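Local coordinates for glycerol dehydrogenase (PDB 1TA9), which probably oxidises glycerol to dihydroxyacetone with NAD+ at a zinc site, serving glycerol assimilation in fission yeast, at residues B[328-333]-B[434-439]; B[146-151]-B[171-176]; B[72-77]-B[290-295]. All blocks are in the same frame, centred on the assembly; numbering follows the deposited sequence.

Contact 1: B[328-333]-B[434-439]; sequences VHRLMH and FRLPPS. With ZN (zinc ion), chain I.
Arg330 grips the backbone of 434-439 with its guanidinium. NE donates to Pro437 O at 2.8 Å, and NH2 of Arg330 reaches the same Pro437 O at 3.0 Å. This is a side-on grip by two nitrogens on one oxygen, which lies in the guanidinium plane. Both nitrogens approach from the same face of the carbonyl. A weak bond of 3.0 Å runs from Arg330 NH2 to Leu436 O. Leu436 CD2 covers one face of the guanidinium, over its centre. The bend at chi3 (54°) brings NE and NH2 of Arg330 to Pro437 O, while CG rests 3.3 Å from Pro438 O. Cut back to an alanine here, the side chain would probably leave Pro437 O without both donors and Leu436 CD2 without the flat group it covers.

The other branch of Leu436, CD1, meets Leu331 CD2 at 3.5 Å, a tight pair, and the two side chains cross at about a right angle. Leu331 CD2 also touches Phe434 CE2 at 4.1 Å.

Arg224 of helix 223-245 hydrogen-bonds to Arg330 O and Ser439 O. Met332 is the N-cap of helix 333-347. That helix begins with His333, whose NE2 binds the zinc ion together with Asp232 and His315. The contact thus ties the loop after helix 407-428 to the loop leading into helix 333-347, with helix 223-245 alongside.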
loop_
_atom_site.group_PDB
_atom_site.type_symbol
_atom_site.label_atom_id
_atom_site.label_comp_id
_atom_site.label_asym_id
_atom_site.label_seq_id
_atom_site.Cartn_x
_atom_site.Cartn_y
_atom_site.Cartn_z
ATOM N N VAL B 328 46.084 -12.727 2.377
ATOM C CA VAL B 328 44.809 -13.337 2.743
ATOM C C VAL B 328 44.811 -13.979 4.130
ATOM O O VAL B 328 43.749 -14.196 4.714
ATOM C CB VAL B 328 44.388 -14.392 1.692
ATOM C CG1 VAL B 328 43.100 -15.088 2.118
ATOM C CG2 VAL B 328 44.197 -13.715 0.342
ATOM N N HIS B 329 45.994 -14.273 4.666
ATOM C CA HIS B 329 46.086 -14.885 5.990
ATOM C C HIS B 329 45.804 -13.871 7.101
ATOM O O HIS B 329 45.615 -14.239 8.259
ATOM C CB HIS B 329 47.477 -15.505 6.210
ATOM C CG HIS B 329 48.536 -14.515 6.601
ATOM N ND1 HIS B 329 49.219 -13.747 5.682
ATOM C CD2 HIS B 329 49.025 -14.171 7.816
ATOM C CE1 HIS B 329 50.083 -12.972 6.314
ATOM N NE2 HIS B 329 49.986 -13.209 7.610
ATOM N N ARG B 330 45.780 -12.596 6.739
ATOM C CA ARG B 330 45.529 -11.526 7.697
ATOM C C ARG B 330 44.041 -11.220 7.828
ATOM O O ARG B 330 43.627 -10.488 8.725
ATOM C CB ARG B 330 46.287 -10.271 7.267
ATOM C CG ARG B 330 47.800 -10.456 7.300
ATOM C CD ARG B 330 48.510 -9.520 6.335
ATOM N NE ARG B 330 48.144 -8.123 6.541
ATOM C CZ ARG B 330 48.549 -7.129 5.756
ATOM N NH1 ARG B 330 49.336 -7.386 4.716
ATOM N NH2 ARG B 330 48.151 -5.884 5.997
ATOM N N LEU B 331 43.242 -11.791 6.934
ATOM C CA LEU B 331 41.796 -11.582 6.956
ATOM C C LEU B 331 41.125 -12.500 7.970
ATOM O O LEU B 331 41.520 -13.655 8.130
ATOM C CB LEU B 331 41.200 -11.852 5.570
ATOM C CG LEU B 331 41.509 -10.848 4.457
ATOM C CD1 LEU B 331 41.205 -11.478 3.103
ATOM C CD2 LEU B 331 40.683 -9.578 4.657
ATOM N N MET B 332 40.118 -11.984 8.664
ATOM C CA MET B 332 39.384 -12.794 9.628
ATOM C C MET B 332 38.339 -13.582 8.852
ATOM O O MET B 332 37.970 -13.210 7.737
ATOM C CB MET B 332 38.681 -11.917 10.667
ATOM C CG MET B 332 39.609 -11.227 11.651
ATOM S SD MET B 332 38.674 -10.425 12.950
ATOM C CE MET B 332 40.009 -9.776 13.999
ATOM N N HIS B 333 37.856 -14.662 9.452
ATOM C CA HIS B 333 36.859 -15.513 8.819
ATOM C C HIS B 333 35.665 -14.755 8.239
ATOM O O HIS B 333 35.325 -14.925 7.066
ATOM C CB HIS B 333 36.346 -16.545 9.818
ATOM C CG HIS B 333 35.329 -17.475 9.242
ATOM N ND1 HIS B 333 35.634 -18.388 8.257
ATOM C CD2 HIS B 333 34.004 -17.608 9.483
ATOM C CE1 HIS B 333 34.541 -19.045 7.915
ATOM N NE2 HIS B 333 33.538 -18.589 8.643
ATOM N N PHE B 434 37.751 -0.473 4.185
ATOM C CA PHE B 434 38.337 -1.418 5.128
ATOM C C PHE B 434 39.805 -1.499 4.740
ATOM O O PHE B 434 40.129 -1.664 3.558
ATOM C CB PHE B 434 37.699 -2.800 4.971
ATOM C CG PHE B 434 38.415 -3.895 5.721
ATOM C CD1 PHE B 434 38.095 -4.180 7.043
ATOM C CD2 PHE B 434 39.401 -4.653 5.093
ATOM C CE1 PHE B 434 38.745 -5.210 7.733
ATOM C CE2 PHE B 434 40.058 -5.684 5.771
ATOM C CZ PHE B 434 39.729 -5.963 7.090
ATOM N N ARG B 435 40.688 -1.363 5.722
ATOM C CA ARG B 435 42.124 -1.439 5.472
ATOM C C ARG B 435 42.648 -2.626 6.280
ATOM O O ARG B 435 42.541 -2.647 7.503
ATOM C CB ARG B 435 42.813 -0.138 5.909
ATOM C CG ARG B 435 42.286 1.124 5.228
ATOM C CD ARG B 435 42.433 1.062 3.714
ATOM N NE ARG B 435 42.087 2.328 3.068
ATOM C CZ ARG B 435 42.118 2.532 1.752
ATOM N NH1 ARG B 435 42.479 1.554 0.934
ATOM N NH2 ARG B 435 41.782 3.716 1.250
ATOM N N LEU B 436 43.200 -3.614 5.584
ATOM C CA LEU B 436 43.706 -4.834 6.204
ATOM C C LEU B 436 44.825 -4.633 7.233
ATOM O O LEU B 436 45.900 -4.128 6.904
ATOM C CB LEU B 436 44.183 -5.791 5.105
ATOM C CG LEU B 436 44.584 -7.211 5.503
ATOM C CD1 LEU B 436 43.378 -7.942 6.081
ATOM C CD2 LEU B 436 45.117 -7.946 4.274
ATOM N N PRO B 437 44.579 -5.024 8.495
ATOM C CA PRO B 437 45.574 -4.888 9.570
ATOM C C PRO B 437 46.747 -5.861 9.387
ATOM O O PRO B 437 46.703 -6.748 8.528
ATOM C CB PRO B 437 44.763 -5.192 10.830
ATOM C CG PRO B 437 43.365 -4.772 10.444
ATOM C CD PRO B 437 43.255 -5.341 9.055
ATOM N N PRO B 438 47.809 -5.711 10.204
ATOM C CA PRO B 438 49.012 -6.556 10.153
ATOM C C PRO B 438 48.767 -8.057 10.286
ATOM O O PRO B 438 49.448 -8.862 9.649
ATOM C CB PRO B 438 49.861 -6.016 11.305
ATOM C CG PRO B 438 49.445 -4.587 11.399
ATOM C CD PRO B 438 47.948 -4.679 11.244
ATOM N N SER B 439 47.812 -8.441 11.127
ATOM C CA SER B 439 47.504 -9.858 11.319
ATOM C C SER B 439 46.008 -10.064 11.509
ATOM O O SER B 439 45.266 -9.108 11.735
ATOM C CB SER B 439 48.242 -10.407 12.538
ATOM O OG SER B 439 47.660 -9.923 13.733
HETATM ZN ZN ZN I . 31.372 -19.095 8.997
#

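Contact 2: B[146-151]-B[171-176]; sequences TQVIIG and PSIICP
Four backbone hydrogen bonds join 146-151 to 171-176. Ile149 uses both its polar backbone atoms: Ile149 N donates to Pro171 O at 3.3 Å, and its O accepts from Ile173 N at 2.9 Å. Gly151 does the same one step on. Its N donates to Ile173 O at 2.9 Å, and Gly151 O receives Cys175 N at 2.8 Å. The last two bonds run nearly along the C=O axis. A CA-H...O contact from Ile150 CA to Ile173 O adds to this ladder.

The pairing is regular and parallel. Ile149 stands beside Ser172, Ile150 beside Ile173 and Gly151 beside Ile174, and the short strands lie only 12° apart in direction. Helix 155-167 makes the crossover between them, which completes a beta-alpha-beta unit. Parallel strands joined through helices form a Rossmann-like alpha/beta domain, consistent with the NAD+ site expected at their ends. Two runs of residues that probably bind NAD+ start just past the strands, at Gly155 and at Thr177.

On one face Ile150 and Ile173 run alongside each other, CG1 of Ile150 against CB of Ile173. Ile150 CG2, anti to the backbone N, reaches Cys175 SG at 3.9 Å. With CG1 between N and the carbonyl carbon (chi1 65°), Val148 puts CG2 anti to N, where it touches Ile173 CG1 at 3.8 Å and Pro171 CG at 4.0 Å. The Pro171 ring sits against Gln147 O through CD.

On the other face, Ile149, Ser172 and Ile174 pack under helix 155-167, against Ala165, Met158 and Lys162. Strands 93-98 and 210-214 flank the pair, with Val96 against Ile150 and Leu210 against Ile173.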
loop_
_atom_site.group_PDB
_atom_site.type_symbol
_atom_site.label_atom_id
_atom_site.label_comp_id
_atom_site.label_asym_id
_atom_site.label_seq_id
_atom_site.Cartn_x
_atom_site.Cartn_y
_atom_site.Cartn_z
ATOM N N THR B 146 37.465 -36.656 35.234
ATOM C CA THR B 146 37.013 -35.393 34.651
ATOM C C THR B 146 35.581 -35.570 34.150
ATOM O O THR B 146 35.292 -36.502 33.400
ATOM C CB THR B 146 37.911 -34.970 33.464
ATOM O OG1 THR B 146 39.239 -34.715 33.935
ATOM C CG2 THR B 146 37.363 -33.712 32.797
ATOM N N GLN B 147 34.691 -34.670 34.560
ATOM C CA GLN B 147 33.287 -34.748 34.171
ATOM C C GLN B 147 32.907 -33.902 32.958
ATOM O O GLN B 147 31.903 -34.175 32.295
ATOM C CB GLN B 147 32.401 -34.331 35.343
ATOM C CG GLN B 147 32.569 -35.160 36.602
ATOM C CD GLN B 147 31.718 -34.630 37.738
ATOM O OE1 GLN B 147 31.933 -33.519 38.222
ATOM N NE2 GLN B 147 30.735 -35.416 38.160
ATOM N N VAL B 148 33.696 -32.874 32.668
ATOM C CA VAL B 148 33.387 -32.002 31.544
ATOM C C VAL B 148 34.618 -31.242 31.064
ATOM O O VAL B 148 35.538 -30.972 31.837
ATOM C CB VAL B 148 32.285 -30.983 31.935
ATOM C CG1 VAL B 148 32.804 -30.051 33.029
ATOM C CG2 VAL B 148 31.847 -30.183 30.717
ATOM N N ILE B 149 34.627 -30.906 29.780
ATOM C CA ILE B 149 35.729 -30.169 29.182
ATOM C C ILE B 149 35.225 -28.766 28.858
ATOM O O ILE B 149 34.248 -28.611 28.128
ATOM C CB ILE B 149 36.207 -30.834 27.871
ATOM C CG1 ILE B 149 36.539 -32.310 28.118
ATOM C CG2 ILE B 149 37.423 -30.098 27.328
ATOM C CD1 ILE B 149 37.672 -32.539 29.091
ATOM N N ILE B 150 35.891 -27.753 29.404
ATOM C CA ILE B 150 35.500 -26.369 29.171
ATOM C C ILE B 150 36.529 -25.630 28.319
ATOM O O ILE B 150 37.667 -25.423 28.747
ATOM C CB ILE B 150 35.344 -25.603 30.501
ATOM C CG1 ILE B 150 34.427 -26.378 31.447
ATOM C CG2 ILE B 150 34.779 -24.215 30.235
ATOM C CD1 ILE B 150 34.271 -25.730 32.814
ATOM N N GLY B 151 36.120 -25.237 27.116
ATOM C CA GLY B 151 37.005 -24.508 26.225
ATOM C C GLY B 151 36.687 -23.024 26.270
ATOM O O GLY B 151 35.548 -22.623 26.026
ATOM N N PRO B 171 30.686 -34.378 28.137
ATOM C CA PRO B 171 29.967 -33.198 27.652
ATOM C C PRO B 171 30.970 -32.059 27.507
ATOM O O PRO B 171 32.033 -32.076 28.132
ATOM C CB PRO B 171 28.946 -32.940 28.754
ATOM C CG PRO B 171 29.677 -33.403 29.990
ATOM C CD PRO B 171 30.303 -34.699 29.523
ATOM N N SER B 172 30.637 -31.073 26.684
ATOM C CA SER B 172 31.532 -29.949 26.465
ATOM C C SER B 172 30.843 -28.623 26.734
ATOM O O SER B 172 29.634 -28.488 26.542
ATOM C CB SER B 172 32.060 -29.967 25.024
ATOM O OG SER B 172 30.993 -29.952 24.085
ATOM N N ILE B 173 31.626 -27.657 27.203
ATOM C CA ILE B 173 31.134 -26.318 27.479
ATOM C C ILE B 173 32.055 -25.378 26.704
ATOM O O ILE B 173 33.263 -25.328 26.946
ATOM C CB ILE B 173 31.163 -26.005 28.994
ATOM C CG1 ILE B 173 30.177 -26.931 29.722
ATOM C CG2 ILE B 173 30.786 -24.547 29.241
ATOM C CD1 ILE B 173 30.025 -26.653 31.209
ATOM N N ILE B 174 31.471 -24.647 25.761
ATOM C CA ILE B 174 32.215 -23.737 24.894
ATOM C C ILE B 174 31.971 -22.283 25.288
ATOM O O ILE B 174 30.827 -21.828 25.332
ATOM C CB ILE B 174 31.788 -23.952 23.427
ATOM C CG1 ILE B 174 31.895 -25.439 23.064
ATOM C CG2 ILE B 174 32.653 -23.118 22.498
ATOM C CD1 ILE B 174 33.312 -26.008 23.097
ATOM N N CYS B 175 33.052 -21.556 25.566
ATOM C CA CYS B 175 32.949 -20.165 25.986
ATOM C C CYS B 175 33.706 -19.223 25.063
ATOM O O CYS B 175 34.884 -18.935 25.284
ATOM C CB CYS B 175 33.489 -20.012 27.408
ATOM S SG CYS B 175 32.917 -21.280 28.544
ATOM N N PRO B 176 33.042 -18.728 24.012
ATOM C CA PRO B 176 33.711 -17.813 23.087
ATOM C C PRO B 176 34.070 -16.504 23.789
ATOM O O PRO B 176 33.286 -15.988 24.587
ATOM C CB PRO B 176 32.677 -17.629 21.977
ATOM C CG PRO B 176 31.378 -17.791 22.693
ATOM C CD PRO B 176 31.643 -18.962 23.610
#

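Contact 3: B[72-77]-B[290-295]; sequences YVQGRH and AFENVV
Tyr72 opens the contact by bringing its hydroxyl to the last turn of 290-295, with OH 3.8 Å from Val295 O. This is a touch without a hydrogen bond. The hydroxyl donates instead to Gln74 OE1 at 2.6 Å, in the plane of the amide carbonyl, and so fixes which way the Gln74 amide is turned. Residues 72-74 pair in an antiparallel ladder with a strand of another subunit, and the sheet continues across that interface.

Gln74 carries the contact. Its CG is anti to the backbone N (chi1 174°) and the extended chain sends the amide to the helix. There NE2 makes two hydrogen bonds to one residue. Gln74 NE2 reaches Glu292 O at 2.9 Å, tilted out of the carbonyl plane. It reaches Glu292 OE2 at 3.0 Å in a nearly straight bond (172°), on the anti side, tilted out of the carboxylate plane. The amide and carboxylate planes are 29° apart. Val295 CG1 packs on the other end of the amide, 3.6 Å from Gln74 OE1.

Beyond Gly75, one water links Arg76 N to Glu292 OE1. Glu292 OE1 also bonds Thr215. The Arg76 guanidinium turns to other partners, Asp216 of its own chain and Asp412 of a neighbouring subunit.

The buried Gln74 amide therefore has both ends satisfied: Gln74 OE1 accepts from the Tyr72 hydroxyl and NE2 serves two oxygens. The Gln74 bond to Glu292 OE2, with Thr215 and the water at Glu292 OE1, would be expected to favour a charged carboxylate beside strand 71-75.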
loop_
_atom_site.group_PDB
_atom_site.type_symbol
_atom_site.label_atom_id
_atom_site.label_comp_id
_atom_site.label_asym_id
_atom_site.label_seq_id
_atom_site.Cartn_x
_atom_site.Cartn_y
_atom_site.Cartn_z
ATOM N N TYR B 72 22.254 -22.324 25.963
ATOM C CA TYR B 72 23.006 -21.189 25.444
ATOM C C TYR B 72 22.780 -20.115 26.493
ATOM O O TYR B 72 21.643 -19.741 26.763
ATOM C CB TYR B 72 22.474 -20.732 24.083
ATOM C CG TYR B 72 23.068 -19.422 23.613
ATOM C CD1 TYR B 72 22.490 -18.199 23.969
ATOM C CD2 TYR B 72 24.218 -19.400 22.825
ATOM C CE1 TYR B 72 23.046 -16.990 23.549
ATOM C CE2 TYR B 72 24.780 -18.201 22.403
ATOM C CZ TYR B 72 24.190 -16.997 22.766
ATOM O OH TYR B 72 24.751 -15.810 22.341
ATOM N N VAL B 73 23.863 -19.646 27.103
ATOM C CA VAL B 73 23.773 -18.642 28.161
ATOM C C VAL B 73 24.641 -17.445 27.820
ATOM O O VAL B 73 25.832 -17.595 27.562
ATOM C CB VAL B 73 24.235 -19.233 29.507
ATOM C CG1 VAL B 73 24.122 -18.188 30.613
ATOM C CG2 VAL B 73 23.402 -20.465 29.837
ATOM N N GLN B 74 24.036 -16.261 27.839
ATOM C CA GLN B 74 24.725 -15.020 27.498
ATOM C C GLN B 74 24.396 -13.888 28.482
ATOM O O GLN B 74 23.228 -13.573 28.713
ATOM C CB GLN B 74 24.305 -14.615 26.082
ATOM C CG GLN B 74 24.811 -13.276 25.607
ATOM C CD GLN B 74 24.112 -12.828 24.336
ATOM O OE1 GLN B 74 23.965 -13.605 23.392
ATOM N NE2 GLN B 74 23.683 -11.569 24.303
ATOM N N GLY B 75 25.425 -13.268 29.054
ATOM C CA GLY B 75 25.182 -12.181 29.988
ATOM C C GLY B 75 26.458 -11.478 30.413
ATOM O O GLY B 75 27.544 -12.047 30.333
ATOM N N ARG B 76 26.332 -10.237 30.871
ATOM C CA ARG B 76 27.502 -9.484 31.293
ATOM C C ARG B 76 27.983 -9.979 32.651
ATOM O O ARG B 76 27.206 -10.048 33.604
ATOM C CB ARG B 76 27.180 -7.992 31.365
ATOM C CG ARG B 76 28.429 -7.139 31.457
ATOM C CD ARG B 76 28.126 -5.660 31.433
ATOM N NE ARG B 76 29.341 -4.914 31.131
ATOM C CZ ARG B 76 29.399 -3.602 30.932
ATOM N NH1 ARG B 76 28.302 -2.860 31.008
ATOM N NH2 ARG B 76 30.561 -3.036 30.635
ATOM N N HIS B 77 29.266 -10.323 32.726
ATOM C CA HIS B 77 29.882 -10.832 33.953
ATOM C C HIS B 77 29.410 -12.255 34.235
ATOM O O HIS B 77 29.595 -12.774 35.334
ATOM C CB HIS B 77 29.537 -9.929 35.144
ATOM C CG HIS B 77 29.915 -8.495 34.942
ATOM N ND1 HIS B 77 31.209 -8.096 34.693
ATOM C CD2 HIS B 77 29.165 -7.367 34.938
ATOM C CE1 HIS B 77 31.242 -6.782 34.544
ATOM N NE2 HIS B 77 30.015 -6.316 34.688
ATOM N N ALA B 290 21.250 -3.560 22.404
ATOM C CA ALA B 290 21.479 -3.671 20.968
ATOM C C ALA B 290 22.728 -4.522 20.727
ATOM O O ALA B 290 22.733 -5.410 19.870
ATOM C CB ALA B 290 21.654 -2.280 20.355
ATOM N N PHE B 291 23.784 -4.243 21.487
ATOM C CA PHE B 291 25.034 -4.995 21.382
ATOM C C PHE B 291 24.753 -6.453 21.734
ATOM O O PHE B 291 25.166 -7.369 21.023
ATOM C CB PHE B 291 26.082 -4.430 22.354
ATOM C CG PHE B 291 27.328 -5.280 22.472
ATOM C CD1 PHE B 291 28.268 -5.311 21.446
ATOM C CD2 PHE B 291 27.559 -6.045 23.613
ATOM C CE1 PHE B 291 29.422 -6.092 21.550
ATOM C CE2 PHE B 291 28.708 -6.830 23.730
ATOM C CZ PHE B 291 29.641 -6.853 22.694
ATOM N N GLU B 292 24.050 -6.668 22.841
ATOM C CA GLU B 292 23.720 -8.025 23.265
ATOM C C GLU B 292 22.894 -8.754 22.202
ATOM O O GLU B 292 23.031 -9.967 22.026
ATOM C CB GLU B 292 22.946 -7.994 24.590
ATOM C CG GLU B 292 23.734 -7.410 25.762
ATOM C CD GLU B 292 24.250 -8.470 26.726
ATOM O OE1 GLU B 292 25.009 -8.112 27.650
ATOM O OE2 GLU B 292 23.894 -9.660 26.573
ATOM N N ASN B 293 22.032 -8.026 21.496
ATOM C CA ASN B 293 21.210 -8.649 20.461
ATOM C C ASN B 293 22.073 -9.218 19.344
ATOM O O ASN B 293 21.820 -10.317 18.838
ATOM C CB ASN B 293 20.228 -7.644 19.851
ATOM C CG ASN B 293 19.130 -7.241 20.808
ATOM O OD1 ASN B 293 18.834 -7.951 21.775
ATOM N ND2 ASN B 293 18.500 -6.105 20.533
ATOM N N VAL B 294 23.093 -8.461 18.957
ATOM C CA VAL B 294 23.982 -8.895 17.889
ATOM C C VAL B 294 24.891 -10.029 18.355
ATOM O O VAL B 294 25.284 -10.882 17.558
ATOM C CB VAL B 294 24.805 -7.704 17.347
ATOM C CG1 VAL B 294 25.807 -8.179 16.299
ATOM C CG2 VAL B 294 23.852 -6.684 16.731
ATOM N N VAL B 295 25.228 -10.051 19.641
ATOM C CA VAL B 295 26.045 -11.150 20.143
ATOM C C VAL B 295 25.187 -12.406 19.982
ATOM O O VAL B 295 25.681 -13.460 19.566
ATOM C CB VAL B 295 26.432 -10.961 21.631
ATOM C CG1 VAL B 295 27.027 -12.253 22.183
ATOM C CG2 VAL B 295 27.456 -9.833 21.759
HETATM O O HOH W 1 23.767 -8.778 30.599
#

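Along the chain, 72-77 comes first, then both strands of contact 2, then 290-295, which closes contact 3. Contact 1 follows and is made wholly of later residues. Contacts 2 and 3 reach the same parallel sheet, and their centres are 19 Å apart. Contact 2 lies in its interior; contact 3 joins strand 71-75, outermost within the chain and continued by a second subunit, to helix 289-307 of the helical part. Contact 1 lies among the helices, its centre 30 Å from that of contact 2 and 26 Å from that of contact 3. They lie in the sheet of the probable NAD+ domain, at its junction with the helices, and in the helical region that supplies zinc ligands.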